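Digeranylgeranylglycerophospholipid reductase (Sulfolobus acidocaldarius, PDB 4OPC) reduces the double bonds of the geranylgeranyl chains of archaeal lipid precursors with a bound FAD, yielding saturated phytanyl membrane lipids. Local coordinates at residues E210-G214 against G215-Y219; G232-G235 against G236-Y239; G238-I242 against H243-K247. One frame throughout, in Å; residues are numbered along the deposited sequence.

Contact 1 of 3, residues E210-G214 against G215-Y219; sequences ETSPG and GYWWY. With PGT ((1S)-2-{[{[(2R)-2,3-dihydroxypropyl]oxy}(hydroxy)phosphoryl]oxy}-1-[(palmitoyloxy)methyl]ethyl stearate), chain C.
Ser-212 to Gly-215 form a type II beta turn, closed by a hydrogen bond from Gly-215 N to Ser-212 O (3.0 Å). Beyond the turn the chain doubles back, and the directions of 211-214 and 215-217 differ by 148°. Gly-214, at the third position of the turn, has a positive phi. Water 1 bridges the bend, donating to Ser-212 O and to Gly-215 O (2.7 Å). The indole of Trp-217 reaches back past the turn to Thr-211. Its NE1 donates to Thr-211 O at 3.0 Å, moderately bent at 144°, with the nitrogen above the carbonyl plane. Thr-211 OG1 and Ser-212 OG both come to 3.5 Å from Trp-217 CD1. Chi1 of Ser-212 (45°) sets OG between its own N and carbonyl carbon, where it meets Tyr-216 CA and bonds to Asp-208 O. The turn leads into strand 216-221 of the large mixed sheet, next to strand 226-234. From this strand Tyr-216 and Trp-218 reach the bound phospholipid. Tyr-216 takes PGT C43 over one ring face, while its OH lies 3.2 Å from PGT C37 and bonds to His-298 O. Trp-218 has PGT C39 over a face, 3.4 Å from CZ3, and also touches the reduced FAD. A leucine in place of Trp-217 would probably leave Thr-211 O without this N-H and open a gap beside Tyr-253, which stacks on the indole.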
loop_
_atom_site.group_PDB
_atom_site.type_symbol
_atom_site.label_atom_id
_atom_site.label_comp_id
_atom_site.label_asym_id
_atom_site.label_seq_id
_atom_site.Cartn_x
_atom_site.Cartn_y
_atom_site.Cartn_z
ATOM N N GLU A 210 22.044 -4.453 5.871
ATOM C CA GLU A 210 23.110 -4.669 4.902
ATOM C C GLU A 210 22.600 -5.324 3.621
ATOM O O GLU A 210 23.030 -4.970 2.521
ATOM C CB GLU A 210 24.224 -5.524 5.500
ATOM C CG GLU A 210 25.009 -4.826 6.583
ATOM C CD GLU A 210 26.110 -5.699 7.154
ATOM O OE1 GLU A 210 26.302 -6.825 6.643
ATOM O OE2 GLU A 210 26.778 -5.258 8.113
ATOM N N THR A 211 21.691 -6.285 3.756
ATOM C CA THR A 211 21.224 -7.037 2.593
ATOM C C THR A 211 19.926 -6.485 1.993
ATOM O O THR A 211 19.574 -6.831 0.868
ATOM C CB THR A 211 21.015 -8.511 2.950
ATOM O OG1 THR A 211 19.959 -8.598 3.907
ATOM C CG2 THR A 211 22.294 -9.110 3.544
ATOM N N SER A 212 19.222 -5.640 2.747
ATOM C CA SER A 212 17.991 -5.000 2.273
ATOM C C SER A 212 17.831 -3.642 2.957
ATOM O O SER A 212 16.884 -3.425 3.713
ATOM C CB SER A 212 16.772 -5.887 2.554
ATOM O OG SER A 212 16.800 -6.419 3.875
ATOM N N PRO A 213 18.767 -2.723 2.699
ATOM C CA PRO A 213 18.742 -1.449 3.429
ATOM C C PRO A 213 17.435 -0.681 3.279
ATOM O O PRO A 213 16.980 -0.390 2.167
ATOM C CB PRO A 213 19.898 -0.660 2.803
ATOM C CG PRO A 213 20.142 -1.308 1.485
ATOM C CD PRO A 213 19.854 -2.760 1.706
ATOM N N GLY A 214 16.815 -0.381 4.413
ATOM C CA GLY A 214 15.596 0.398 4.411
ATOM C C GLY A 214 14.338 -0.386 4.116
ATOM O O GLY A 214 13.259 0.193 4.027
ATOM N N GLY A 215 14.470 -1.700 3.951
ATOM C CA GLY A 215 13.319 -2.565 3.730
ATOM C C GLY A 215 13.519 -3.867 4.471
ATOM O O GLY A 215 13.837 -3.876 5.662
ATOM N N TYR A 216 13.314 -4.968 3.774
ATOM C CA TYR A 216 13.545 -6.289 4.328
ATOM C C TYR A 216 13.510 -7.329 3.225
ATOM O O TYR A 216 13.071 -7.049 2.108
ATOM C CB TYR A 216 12.546 -6.633 5.437
ATOM C CG TYR A 216 11.063 -6.601 5.115
ATOM C CD1 TYR A 216 10.460 -7.621 4.377
ATOM C CD2 TYR A 216 10.236 -5.598 5.626
ATOM C CE1 TYR A 216 9.089 -7.627 4.126
ATOM C CE2 TYR A 216 8.861 -5.600 5.378
ATOM C CZ TYR A 216 8.300 -6.619 4.635
ATOM O OH TYR A 216 6.944 -6.651 4.390
ATOM N N TRP A 217 14.006 -8.520 3.547
ATOM C CA TRP A 217 13.856 -9.702 2.713
ATOM C C TRP A 217 12.647 -10.483 3.187
ATOM O O TRP A 217 12.281 -10.428 4.370
ATOM C CB TRP A 217 15.087 -10.602 2.826
ATOM C CG TRP A 217 16.184 -10.306 1.848
ATOM C CD1 TRP A 217 17.189 -9.383 1.989
ATOM C CD2 TRP A 217 16.411 -10.965 0.600
ATOM N NE1 TRP A 217 18.016 -9.423 0.890
ATOM C CE2 TRP A 217 17.559 -10.385 0.024
ATOM C CE3 TRP A 217 15.755 -11.988 -0.088
ATOM C CZ2 TRP A 217 18.063 -10.799 -1.209
ATOM C CZ3 TRP A 217 16.261 -12.401 -1.305
ATOM C CH2 TRP A 217 17.408 -11.815 -1.847
ATOM N N TRP A 218 12.029 -11.229 2.276
ATOM C CA TRP A 218 10.918 -12.069 2.682
ATOM C C TRP A 218 10.905 -13.407 1.983
ATOM O O TRP A 218 11.492 -13.573 0.912
ATOM C CB TRP A 218 9.582 -11.357 2.471
ATOM C CG TRP A 218 9.127 -11.211 1.044
ATOM C CD1 TRP A 218 8.476 -12.148 0.291
ATOM C CD2 TRP A 218 9.230 -10.036 0.224
ATOM N NE1 TRP A 218 8.197 -11.639 -0.957
ATOM C CE2 TRP A 218 8.642 -10.344 -1.020
ATOM C CE3 TRP A 218 9.779 -8.761 0.419
ATOM C CZ2 TRP A 218 8.571 -9.415 -2.059
ATOM C CZ3 TRP A 218 9.720 -7.850 -0.607
ATOM C CH2 TRP A 218 9.113 -8.177 -1.834
ATOM N N TYR A 219 10.195 -14.351 2.594
ATOM C CA TYR A 219 10.049 -15.711 2.100
ATOM C C TYR A 219 8.604 -16.070 2.452
ATOM O O TYR A 219 8.299 -16.392 3.606
ATOM C CB TYR A 219 11.087 -16.599 2.808
ATOM C CG TYR A 219 11.119 -18.073 2.454
ATOM C CD1 TYR A 219 10.206 -18.960 3.010
ATOM C CD2 TYR A 219 12.113 -18.587 1.625
ATOM C CE1 TYR A 219 10.260 -20.313 2.729
ATOM C CE2 TYR A 219 12.177 -19.948 1.336
ATOM C CZ TYR A 219 11.244 -20.801 1.896
ATOM O OH TYR A 219 11.274 -22.155 1.638
HETATM C C48 PGT C . 10.851 -0.591 6.590
HETATM C C47 PGT C . 9.897 0.233 5.750
HETATM C C46 PGT C . 9.831 -0.347 4.352
HETATM C C45 PGT C . 9.436 -1.808 4.431
HETATM C C44 PGT C . 8.756 -2.247 3.151
HETATM C C43 PGT C . 9.698 -3.110 2.332
HETATM C C42 PGT C . 9.053 -3.387 0.993
HETATM C C41 PGT C . 7.849 -4.262 1.235
HETATM C C40 PGT C . 7.556 -5.101 0.015
HETATM C C39 PGT C . 6.895 -6.372 0.497
HETATM C C38 PGT C . 5.660 -6.028 1.289
HETATM C C37 PGT C . 5.112 -7.292 1.907
HETATM C C36 PGT C . 3.819 -6.951 2.605
HETATM C C35 PGT C . 3.391 -8.077 3.518
HETATM C C34 PGT C . 2.061 -7.714 4.150
HETATM C C33 PGT C . 1.729 -8.625 5.311
HETATM C C32 PGT C . 0.241 -8.917 5.365
HETATM C C31 PGT C . -0.551 -7.791 6.011
HETATM O O31 PGT C . -1.488 -7.323 5.392
HETATM O O2 PGT C . -0.224 -7.276 7.290
HETATM C C2 PGT C . -1.010 -7.718 8.382
HETATM C C1 PGT C . -2.326 -6.980 8.511
HETATM O O3P PGT C . -2.743 -6.208 7.403
HETATM P P PGT C . -2.889 -4.640 7.595
HETATM O O1P PGT C . -1.691 -4.239 8.427
HETATM O O2P PGT C . -2.884 -3.903 6.264
HETATM O O4P PGT C . -4.217 -4.232 8.374
HETATM C C4 PGT C . -4.996 -5.162 9.099
HETATM C C5 PGT C . -6.119 -4.471 9.840
HETATM O O5 PGT C . -7.354 -5.003 9.421
HETATM C C6 PGT C . -6.072 -2.988 9.559
HETATM O O6 PGT C . -7.134 -2.598 8.718
HETATM C C3 PGT C . -0.319 -7.465 9.709
HETATM O O3 PGT C . 0.862 -8.212 9.879
HETATM C C11 PGT C . 1.835 -7.520 10.626
HETATM O O11 PGT C . 1.513 -6.926 11.636
HETATM C C12 PGT C . 3.278 -7.507 10.165
HETATM C C13 PGT C . 4.200 -7.134 11.307
HETATM C C14 PGT C . 5.627 -7.108 10.800
HETATM C C15 PGT C . 6.041 -5.689 10.473
HETATM C C16 PGT C . 7.508 -5.645 10.100
HETATM C C17 PGT C . 8.186 -4.566 10.915
HETATM C C18 PGT C . 9.692 -4.690 10.815
HETATM C C19 PGT C . 10.347 -3.812 11.862
HETATM C C20 PGT C . 10.141 -4.384 13.251
HETATM C C21 PGT C . 11.486 -4.636 13.903
HETATM C C22 PGT C . 11.395 -4.437 15.401
HETATM C C23 PGT C . 12.770 -4.087 15.929
HETATM C C24 PGT C . 12.676 -3.612 17.362
HETATM C C25 PGT C . 13.351 -2.264 17.498
HETATM C C26 PGT C . 12.392 -1.275 18.128
HETATM O O HOH W 1 16.290 -4.459 6.516
#

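Contact 2 of 3, residues G232-G235 against G236-Y239; sequences GIQG and GMGY
The end of strand 226-234 passes here into the glycine-rich loop that leads to helix 242-253, and Gln-234 and Tyr-239 meet across the bend. The loop curls round water 2. This water donates to Gln-234 O (2.8 Å) and accepts from Met-237 N (2.9 Å), with a weak third bond from Tyr-239 N, so a single molecule ties the strand end to the loop backbone. Gly-236 and Gly-238 take backbone angles that residues with a side chain seldom adopt, and the chain turns sharply there. The ring of Tyr-239 comes back beside the strand, and its CD2 lies 3.3 Å from Gln-234 O, approached obliquely. Met-237 CB sits over one face of this ring, near its border. Water 3 lies at the ring edge, in plane, 2.6 Å from Tyr-239 OH, and donates to Gln-234 OE1 (2.8 Å). Gln-234 is extended, with CG opposite its backbone N (chi1 -179°), which carries the amide out to this water; its NE2 bonds to Lys-181 O. The bent chain of Met-237 crosses that amide, with CG 3.9 Å from Gln-234 OE1. On the buried side, Ile-233 CD1 packs on Tyr-239 CB at 4.0 Å. Ile-233 also touches Val-185 of strand 183-193 and Tyr-245 of helix 242-253, while Gln-234 rests on Arg-352 and Gln-356 of helix 332-357.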
loop_
_atom_site.group_PDB
_atom_site.type_symbol
_atom_site.label_atom_id
_atom_site.label_comp_id
_atom_site.label_asym_id
_atom_site.label_seq_id
_atom_site.Cartn_x
_atom_site.Cartn_y
_atom_site.Cartn_z
ATOM N N GLY A 232 12.799 -5.588 -0.457
ATOM C CA GLY A 232 12.549 -4.187 -0.730
ATOM C C GLY A 232 13.701 -3.385 -0.158
ATOM O O GLY A 232 14.247 -3.736 0.904
ATOM N N ILE A 233 14.098 -2.329 -0.860
ATOM C CA ILE A 233 15.116 -1.411 -0.347
ATOM C C ILE A 233 14.620 0.015 -0.523
ATOM O O ILE A 233 13.860 0.302 -1.449
ATOM C CB ILE A 233 16.485 -1.601 -1.031
ATOM C CG1 ILE A 233 16.414 -1.226 -2.499
ATOM C CG2 ILE A 233 16.980 -3.040 -0.883
ATOM C CD1 ILE A 233 17.739 -1.361 -3.212
ATOM N N GLN A 234 15.037 0.905 0.371
ATOM C CA GLN A 234 14.595 2.295 0.326
ATOM C C GLN A 234 15.137 3.032 -0.894
ATOM O O GLN A 234 16.317 2.934 -1.225
ATOM C CB GLN A 234 14.999 3.016 1.612
ATOM C CG GLN A 234 14.539 4.465 1.650
ATOM C CD GLN A 234 14.817 5.113 2.976
ATOM O OE1 GLN A 234 15.739 4.718 3.696
ATOM N NE2 GLN A 234 14.046 6.135 3.305
ATOM N N GLY A 235 14.262 3.777 -1.567
ATOM C CA GLY A 235 14.693 4.625 -2.663
ATOM C C GLY A 235 15.363 5.923 -2.221
ATOM O O GLY A 235 15.368 6.268 -1.036
ATOM N N GLY A 236 15.941 6.654 -3.170
ATOM C CA GLY A 236 16.506 7.957 -2.876
ATOM C C GLY A 236 17.781 7.942 -2.055
ATOM O O GLY A 236 18.185 8.983 -1.552
ATOM N N MET A 237 18.426 6.777 -1.942
ATOM C CA MET A 237 19.623 6.625 -1.117
ATOM C C MET A 237 20.876 6.269 -1.912
ATOM O O MET A 237 21.956 6.126 -1.336
ATOM C CB MET A 237 19.402 5.548 -0.046
ATOM C CG MET A 237 18.183 5.771 0.842
ATOM S SD MET A 237 18.350 7.216 1.904
ATOM C CE MET A 237 19.502 6.598 3.126
ATOM N N GLY A 238 20.734 6.101 -3.222
ATOM C CA GLY A 238 21.880 5.793 -4.066
ATOM C C GLY A 238 22.330 4.342 -4.044
ATOM O O GLY A 238 23.430 4.030 -4.507
ATOM N N TYR A 239 21.492 3.455 -3.516
ATOM C CA TYR A 239 21.821 2.033 -3.432
ATOM C C TYR A 239 21.946 1.431 -4.826
ATOM O O TYR A 239 21.263 1.865 -5.755
ATOM C CB TYR A 239 20.739 1.280 -2.651
ATOM C CG TYR A 239 20.591 1.720 -1.211
ATOM C CD1 TYR A 239 21.700 2.067 -0.450
ATOM C CD2 TYR A 239 19.344 1.786 -0.618
ATOM C CE1 TYR A 239 21.562 2.472 0.867
ATOM C CE2 TYR A 239 19.198 2.183 0.693
ATOM C CZ TYR A 239 20.307 2.523 1.431
ATOM O OH TYR A 239 20.170 2.930 2.736
HETATM O O HOH W 2 18.280 4.024 -2.956
HETATM O O HOH W 3 17.815 2.873 3.856
#

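Contact 3 of 3, residues G238-I242 against H243-K247; sequences GYPSI and HEYYK
The extended backbone of 239-241 turns into helix 242-253 at Ser-241, the N-cap, whose carbonyl accepts from Glu-244 N (2.9 Å) and Tyr-245 N (3.2 Å). The second bond lies in the carbonyl plane, and the first comes from above it. Ser-241 OG adds weak capping bonds from His-243 N (3.1 Å) and Glu-244 N (3.5 Å). It is placed there by chi1 of 165°, which swings OG away from its own N and over the first turn. The side chain thus caps the amides of the first turn, though weakly. Glu-244 CG folds beside Ser-241 CB, and its OE2 takes a salt bridge from Lys-247 NZ (3.2 Å), one turn on. Tyr-245 reaches back along the incoming loop. Its OH lies 3.4 Å from Pro-240 CD and also touches Tyr-239 CB, while Pro-240 O sits in plane at the ring edge, 3.5 Å from Tyr-245 CE2. Ile-242 CG2 lies against the start of His-243. The inner face of the helix rests on the sheet: Ile-242 touches Leu-231 and Val-185, and Tyr-246 covers Val-229 and bonds through its OH to Glu-189. His-243 and Tyr-246 each meet Tyr-187 of strand 183-193 edge-to-face.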
loop_
_atom_site.group_PDB
_atom_site.type_symbol
_atom_site.label_atom_id
_atom_site.label_comp_id
_atom_site.label_asym_id
_atom_site.label_seq_id
_atom_site.Cartn_x
_atom_site.Cartn_y
_atom_site.Cartn_z
ATOM N N GLY A 238 20.734 6.101 -3.222
ATOM C CA GLY A 238 21.880 5.793 -4.066
ATOM C C GLY A 238 22.330 4.342 -4.044
ATOM O O GLY A 238 23.430 4.030 -4.507
ATOM N N TYR A 239 21.492 3.455 -3.516
ATOM C CA TYR A 239 21.821 2.033 -3.432
ATOM C C TYR A 239 21.946 1.431 -4.826
ATOM O O TYR A 239 21.263 1.865 -5.755
ATOM C CB TYR A 239 20.739 1.280 -2.651
ATOM C CG TYR A 239 20.591 1.720 -1.211
ATOM C CD1 TYR A 239 21.700 2.067 -0.450
ATOM C CD2 TYR A 239 19.344 1.786 -0.618
ATOM C CE1 TYR A 239 21.562 2.472 0.867
ATOM C CE2 TYR A 239 19.198 2.183 0.693
ATOM C CZ TYR A 239 20.307 2.523 1.431
ATOM O OH TYR A 239 20.170 2.930 2.736
ATOM N N PRO A 240 22.822 0.418 -4.971
ATOM C CA PRO A 240 22.992 -0.311 -6.229
ATOM C C PRO A 240 21.723 -1.053 -6.623
ATOM O O PRO A 240 20.750 -1.096 -5.863
ATOM C CB PRO A 240 24.087 -1.335 -5.902
ATOM C CG PRO A 240 24.743 -0.847 -4.676
ATOM C CD PRO A 240 23.716 -0.087 -3.916
ATOM N N SER A 241 21.761 -1.657 -7.802
ATOM C CA SER A 241 20.626 -2.358 -8.387
ATOM C C SER A 241 20.030 -3.384 -7.439
ATOM O O SER A 241 20.756 -4.212 -6.879
ATOM C CB SER A 241 21.083 -3.078 -9.652
ATOM O OG SER A 241 20.126 -4.040 -10.048
ATOM N N ILE A 242 18.712 -3.338 -7.271
ATOM C CA ILE A 242 18.032 -4.312 -6.425
ATOM C C ILE A 242 18.220 -5.728 -6.992
ATOM O O ILE A 242 18.275 -6.695 -6.229
ATOM C CB ILE A 242 16.539 -3.978 -6.230
ATOM C CG1 ILE A 242 15.935 -4.878 -5.147
ATOM C CG2 ILE A 242 15.780 -4.104 -7.551
ATOM C CD1 ILE A 242 14.601 -4.388 -4.630
ATOM N N HIS A 243 18.333 -5.849 -8.313
ATOM C CA HIS A 243 18.571 -7.149 -8.935
ATOM C C HIS A 243 19.893 -7.721 -8.447
ATOM O O HIS A 243 20.044 -8.933 -8.321
ATOM C CB HIS A 243 18.599 -7.035 -10.463
ATOM C CG HIS A 243 17.277 -6.678 -11.069
ATOM N ND1 HIS A 243 17.163 -5.992 -12.261
ATOM C CD2 HIS A 243 16.010 -6.909 -10.646
ATOM C CE1 HIS A 243 15.884 -5.823 -12.548
ATOM N NE2 HIS A 243 15.164 -6.365 -11.581
ATOM N N GLU A 244 20.855 -6.848 -8.172
ATOM C CA GLU A 244 22.161 -7.302 -7.717
ATOM C C GLU A 244 22.118 -7.702 -6.244
ATOM O O GLU A 244 22.746 -8.679 -5.856
ATOM C CB GLU A 244 23.247 -6.262 -8.009
ATOM C CG GLU A 244 23.591 -6.132 -9.498
ATOM C CD GLU A 244 24.131 -7.425 -10.110
ATOM O OE1 GLU A 244 24.934 -8.126 -9.450
ATOM O OE2 GLU A 244 23.749 -7.744 -11.257
ATOM N N TYR A 245 21.365 -6.968 -5.427
ATOM C CA TYR A 245 21.151 -7.395 -4.040
ATOM C C TYR A 245 20.503 -8.770 -4.017
ATOM O O TYR A 245 20.904 -9.645 -3.249
ATOM C CB TYR A 245 20.222 -6.434 -3.292
ATOM C CG TYR A 245 20.877 -5.198 -2.724
ATOM C CD1 TYR A 245 21.401 -5.193 -1.438
ATOM C CD2 TYR A 245 20.944 -4.024 -3.466
ATOM C CE1 TYR A 245 21.997 -4.055 -0.907
ATOM C CE2 TYR A 245 21.526 -2.883 -2.945
ATOM C CZ TYR A 245 22.052 -2.904 -1.667
ATOM O OH TYR A 245 22.637 -1.771 -1.154
ATOM N N TYR A 246 19.483 -8.949 -4.851
ATOM C CA TYR A 246 18.764 -10.219 -4.899
ATOM C C TYR A 246 19.690 -11.378 -5.252
ATOM O O TYR A 246 19.714 -12.393 -4.559
ATOM C CB TYR A 246 17.587 -10.157 -5.883
ATOM C CG TYR A 246 16.764 -11.430 -5.915
ATOM C CD1 TYR A 246 15.685 -11.610 -5.045
ATOM C CD2 TYR A 246 17.062 -12.449 -6.812
ATOM C CE1 TYR A 246 14.923 -12.779 -5.080
ATOM C CE2 TYR A 246 16.316 -13.621 -6.855
ATOM C CZ TYR A 246 15.250 -13.780 -5.988
ATOM O OH TYR A 246 14.527 -14.953 -6.033
ATOM N N LYS A 247 20.464 -11.231 -6.324
ATOM C CA LYS A 247 21.388 -12.278 -6.729
ATOM C C LYS A 247 22.422 -12.590 -5.650
ATOM O O LYS A 247 22.770 -13.750 -5.422
ATOM C CB LYS A 247 22.088 -11.871 -8.019
ATOM C CG LYS A 247 21.198 -11.921 -9.251
ATOM C CD LYS A 247 21.849 -11.204 -10.426
ATOM C CE LYS A 247 23.291 -11.652 -10.624
ATOM N NZ LYS A 247 23.964 -10.864 -11.697
#

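The contacts follow one another along the chain, all within the geranylgeranyl reductase catalytic region. Contact 1 enters strand 216-221, contact 2 leaves its sheet neighbour 226-234, and contact 3 starts helix 242-253. Contacts 2 and 3 share Gly-238 and Tyr-239, and their centres are about 9 Å apart; the centre of contact 1 lies about 11 Å from each. Contacts 1 and 2 are joined by probable backbone hydrogen bonds, Pro-213 O with Gln-234 N and Tyr-216 O with Gly-232 N. Pro-213 packs against Tyr-239 and Tyr-245, and Trp-217 against Tyr-246. The helix thus covers one side of the sheet, while Tyr-216 and Trp-218 line the lipid pocket on the other.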